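Local coordinates for protein putative alpha-L-fucosidase (Bacteroides thetaiotaomicron, PDB 3EYP) that probably hydrolyses alpha-L-fucosides, releasing L-fucose, as a member of glycoside hydrolase family 29, at residues 140-143 with 144-147; 130-134 with 135-139. All coordinates share one frame; numbering follows the deposited sequence.

Interaction 2 (130-139) comes first along the chain and interaction 1 (140-147) follows directly, so together they trace one unbroken run from helix 129-132 through a loop into the first turns of helix 139-155. Their centres are about 11 Å apart, on the same side of the chain's centre and far from it, within the alpha-L-fucosidase domain. The two touch: Glu131 packs on Tyr142 and Tyr145, and Leu136 on Arg141. The whole run lies in the connection between strand 119-124 and strand 162-164, neighbours in the parallel sheet of the TIM-barrel-type domain. The loop turn of interaction 2 thus brings helix 129-132 back against the start of the helix that carries interaction 1.

Interaction 1: 140-143 with 144-147; sequences ERYK and EYYA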
# COMPACT_ATOMS: atom_id res chain seq x y z
N GLU A 140 -10.71 -29.17 7.57
CA GLU A 140 -9.45 -29.91 7.52
C GLU A 140 -9.11 -30.25 6.07
O GLU A 140 -7.94 -30.28 5.63
CB GLU A 140 -9.55 -31.21 8.33
CG GLU A 140 -8.29 -32.03 8.39
CD GLU A 140 -7.18 -31.32 9.17
OE1 GLU A 140 -7.44 -30.24 9.79
OE2 GLU A 140 -6.04 -31.83 9.14
N ARG A 141 -10.16 -30.55 5.34
CA ARG A 141 -10.02 -30.98 3.94
C ARG A 141 -9.62 -29.76 3.10
O ARG A 141 -8.78 -29.82 2.20
CB ARG A 141 -11.33 -31.55 3.38
CG ARG A 141 -11.63 -33.04 3.56
CD ARG A 141 -12.94 -33.37 2.72
NE ARG A 141 -12.79 -34.32 1.61
CZ ARG A 141 -13.18 -34.13 0.35
NH1 ARG A 141 -13.77 -33.00 -0.04
NH2 ARG A 141 -12.99 -35.10 -0.54
N TYR A 142 -10.26 -28.67 3.41
CA TYR A 142 -10.09 -27.46 2.64
C TYR A 142 -8.68 -26.94 2.92
O TYR A 142 -8.01 -26.36 2.07
CB TYR A 142 -11.13 -26.41 3.00
CG TYR A 142 -10.84 -25.10 2.25
CD1 TYR A 142 -11.13 -24.98 0.89
CD2 TYR A 142 -10.22 -24.03 2.87
CE1 TYR A 142 -10.87 -23.83 0.20
CE2 TYR A 142 -9.92 -22.87 2.17
CZ TYR A 142 -10.27 -22.78 0.82
OH TYR A 142 -10.03 -21.63 0.07
N LYS A 143 -8.26 -27.12 4.16
CA LYS A 143 -6.90 -26.72 4.56
C LYS A 143 -5.91 -27.41 3.66
O LYS A 143 -4.98 -26.78 3.15
CB LYS A 143 -6.59 -27.10 6.02
CG LYS A 143 -5.09 -27.13 6.35
CD LYS A 143 -4.79 -27.65 7.72
CE LYS A 143 -4.88 -29.17 7.80
NZ LYS A 143 -4.36 -29.67 9.11
N GLU A 144 -6.09 -28.70 3.43
CA GLU A 144 -5.14 -29.41 2.52
C GLU A 144 -5.24 -28.95 1.07
O GLU A 144 -4.24 -28.84 0.40
CB GLU A 144 -5.30 -30.94 2.57
CG GLU A 144 -5.20 -31.51 3.94
CD GLU A 144 -3.86 -31.20 4.62
OE1 GLU A 144 -2.80 -31.16 3.93
OE2 GLU A 144 -3.90 -30.97 5.85
N TYR A 145 -6.47 -28.72 0.60
CA TYR A 145 -6.71 -28.26 -0.80
C TYR A 145 -5.98 -26.95 -1.06
O TYR A 145 -5.19 -26.77 -2.01
CB TYR A 145 -8.23 -28.03 -1.06
CG TYR A 145 -8.58 -27.27 -2.36
CD1 TYR A 145 -8.31 -27.82 -3.60
CD2 TYR A 145 -9.20 -26.02 -2.34
CE1 TYR A 145 -8.61 -27.17 -4.76
CE2 TYR A 145 -9.50 -25.34 -3.49
CZ TYR A 145 -9.20 -25.92 -4.72
OH TYR A 145 -9.53 -25.33 -5.90
N TYR A 146 -6.25 -26.03 -0.16
CA TYR A 146 -5.64 -24.70 -0.24
C TYR A 146 -4.11 -24.82 -0.22
O TYR A 146 -3.41 -24.17 -0.97
CB TYR A 146 -6.13 -23.79 0.89
CG TYR A 146 -5.72 -22.31 0.72
CD1 TYR A 146 -6.57 -21.40 0.19
CD2 TYR A 146 -4.45 -21.87 1.15
CE1 TYR A 146 -6.20 -20.07 0.04
CE2 TYR A 146 -4.09 -20.57 1.01
CZ TYR A 146 -4.95 -19.67 0.49
OH TYR A 146 -4.53 -18.35 0.35
N ALA A 147 -3.61 -25.67 0.67
CA ALA A 147 -2.16 -25.88 0.81
C ALA A 147 -1.55 -26.40 -0.47
O ALA A 147 -0.46 -25.98 -0.87
CB ALA A 147 -1.81 -26.80 2.01
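The Tyr142 ring has Tyr146 CB over one face, while Tyr145 approaches it obliquely, with ring planes at 50° and centroids 6.0 Å apart. Seen from Tyr145, the meeting is at the edge: Tyr142 CE1 lies near the plane of that ring, 3.7 Å from Tyr145 CD2. The edge of the Tyr146 ring receives the Tyr142 hydroxyl, whose OH stands 3.5 Å from Tyr146 CD1. That hydroxyl is hydrogen-bonded to Lys76 NZ, and Tyr146 OH to Leu124 O; the Tyr146 ring also stacks with Trp181. Tyr142 and Tyr146 are thus held at the hydroxyl as well as along the ring.

A different side of the helix is charged. Lys143 stretches out and then bends at chi3 (78°), which brings its ammonium within reach of two carboxylates: NZ is 2.7 Å from Glu140 OE2, a hydrogen-bonded salt bridge met on the syn side but well out of the carboxylate plane, and 3.5 Å from Glu144 OE2, a longer ionic contact. Glu140 OE2 and Glu144 OE2 are 4.0 Å apart, and the shared lysine probably offsets their repulsion. Beneath these side chains the backbone bonds run from each N to the O four residues earlier. Tyr146 N to Tyr142 O is short and nearly straight (2.9 Å, 171°), whereas Glu144 N to Glu140 O reaches 3.3 Å. These i-to-i+4 bonds define an alpha-helix, here an amphipathic one that spans a beta-alpha-beta crossover of the TIM-barrel-type domain, with tyrosines inward and an i, i+3, i+4 salt-bridge network on the other side.

Interaction 2: 130-134 with 135-139; sequences HEHLS and PLYTT
Glu131 meets the edge of the Tyr137 ring with both backbone and side chain: its O is 3.3 Å from Tyr137 CD1, near the ring plane, and its CB is 3.9 Å from the same carbon. The same Glu131 O accepts Ser134 N, so one carbonyl serves a short turn while lying against the aromatic edge. His132 then takes a face of the phenol. The two rings form a face-to-face stack with centroids 3.9 Å apart and planes at 19°, and the closest atoms, His132 CE1 and Tyr137 CE2, are separated by 3.4 Å. Tyr137 reaches this position because its CG stands opposite the backbone N (chi1 180°), sending the ring back over the preceding residues. Were Tyr137 cut back to an alanine, the His132 imidazole would probably lose its stacking partner and a gap would open beside Glu131.

With Ser134 the chain reverses in a type I beta turn, Ser134 to Tyr137, closed by Tyr137 N to Ser134 O at 3.1 Å. The bond is straight at the hydrogen (166°), although the donor sits well above the carbonyl plane. An ST turn is superposed on it: Ser134 OG accepts Leu136 N at 3.0 Å, so side chain and carbonyl of one serine each hold a different amide of the turn. Pro135 occupies the turn's second position, where its ring restricts phi. Leu136 lays its CB 3.5 Å from Ser134 OG and its side chain on Arg141. Past the turn, Thr138 is the N-cap of helix 139-155, its OG1 hydrogen-bonded to Arg141 N.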
# COMPACT_ATOMS: atom_id res chain seq x y z
N HIS A 130 -17.00 -22.19 -3.72
CA HIS A 130 -17.20 -23.30 -4.66
C HIS A 130 -17.03 -24.58 -3.87
O HIS A 130 -17.85 -25.48 -3.93
CB HIS A 130 -16.24 -23.24 -5.88
CG HIS A 130 -16.46 -24.36 -6.86
ND1 HIS A 130 -17.50 -24.38 -7.77
CD2 HIS A 130 -15.79 -25.54 -7.04
CE1 HIS A 130 -17.48 -25.52 -8.45
NE2 HIS A 130 -16.44 -26.24 -8.03
N GLU A 131 -16.01 -24.59 -3.03
CA GLU A 131 -15.64 -25.79 -2.31
C GLU A 131 -16.70 -26.04 -1.31
O GLU A 131 -17.02 -27.23 -0.99
CB GLU A 131 -14.26 -25.67 -1.68
CG GLU A 131 -13.12 -25.79 -2.73
CD GLU A 131 -12.89 -27.20 -3.17
OE1 GLU A 131 -12.85 -28.09 -2.31
OE2 GLU A 131 -12.72 -27.41 -4.37
N HIS A 132 -17.27 -24.94 -0.81
CA HIS A 132 -18.39 -25.04 0.18
C HIS A 132 -19.66 -25.70 -0.36
O HIS A 132 -20.47 -26.21 0.41
CB HIS A 132 -18.77 -23.69 0.81
CG HIS A 132 -18.03 -23.38 2.08
ND1 HIS A 132 -18.36 -23.95 3.30
CD2 HIS A 132 -17.06 -22.48 2.35
CE1 HIS A 132 -17.58 -23.46 4.25
NE2 HIS A 132 -16.78 -22.56 3.70
N LEU A 133 -19.80 -25.71 -1.67
CA LEU A 133 -20.97 -26.37 -2.32
C LEU A 133 -20.91 -27.89 -2.15
O LEU A 133 -21.92 -28.56 -2.26
CB LEU A 133 -21.04 -26.08 -3.82
CG LEU A 133 -21.29 -24.59 -4.20
CD1 LEU A 133 -21.34 -24.36 -5.70
CD2 LEU A 133 -22.55 -24.14 -3.49
N SER A 134 -19.71 -28.44 -1.94
CA SER A 134 -19.57 -29.93 -1.84
C SER A 134 -20.12 -30.54 -0.55
O SER A 134 -19.89 -30.03 0.56
CB SER A 134 -18.13 -30.37 -2.03
OG SER A 134 -17.91 -31.70 -1.60
N PRO A 135 -20.83 -31.66 -0.65
CA PRO A 135 -21.31 -32.25 0.59
C PRO A 135 -20.22 -32.78 1.46
O PRO A 135 -20.43 -33.06 2.63
CB PRO A 135 -22.22 -33.38 0.15
CG PRO A 135 -22.02 -33.54 -1.34
CD PRO A 135 -21.37 -32.30 -1.87
N LEU A 136 -19.03 -32.91 0.87
CA LEU A 136 -17.86 -33.40 1.59
C LEU A 136 -17.01 -32.34 2.30
O LEU A 136 -16.04 -32.63 2.92
CB LEU A 136 -16.97 -34.17 0.64
CG LEU A 136 -17.71 -35.33 -0.03
CD1 LEU A 136 -16.72 -36.11 -0.82
CD2 LEU A 136 -18.46 -36.22 1.02
N TYR A 137 -17.38 -31.09 2.13
CA TYR A 137 -16.54 -30.00 2.58
C TYR A 137 -16.29 -30.13 4.08
O TYR A 137 -17.22 -30.37 4.86
CB TYR A 137 -17.16 -28.63 2.27
CG TYR A 137 -16.28 -27.46 2.76
CD1 TYR A 137 -15.49 -26.75 1.86
CD2 TYR A 137 -16.22 -27.10 4.09
CE1 TYR A 137 -14.70 -25.68 2.27
CE2 TYR A 137 -15.40 -26.03 4.54
CZ TYR A 137 -14.65 -25.31 3.60
OH TYR A 137 -13.82 -24.26 3.95
N THR A 138 -15.04 -30.04 4.43
CA THR A 138 -14.63 -29.82 5.84
C THR A 138 -13.42 -28.87 5.90
O THR A 138 -12.64 -28.73 4.95
CB THR A 138 -14.19 -31.08 6.60
OG1 THR A 138 -12.94 -31.54 6.10
CG2 THR A 138 -15.26 -32.22 6.57
N THR A 139 -13.23 -28.29 7.07
CA THR A 139 -12.17 -27.28 7.24
C THR A 139 -10.84 -27.97 7.03
O THR A 139 -9.99 -27.47 6.34
CB THR A 139 -12.29 -26.48 8.59
OG1 THR A 139 -13.53 -25.75 8.54
CG2 THR A 139 -11.14 -25.47 8.78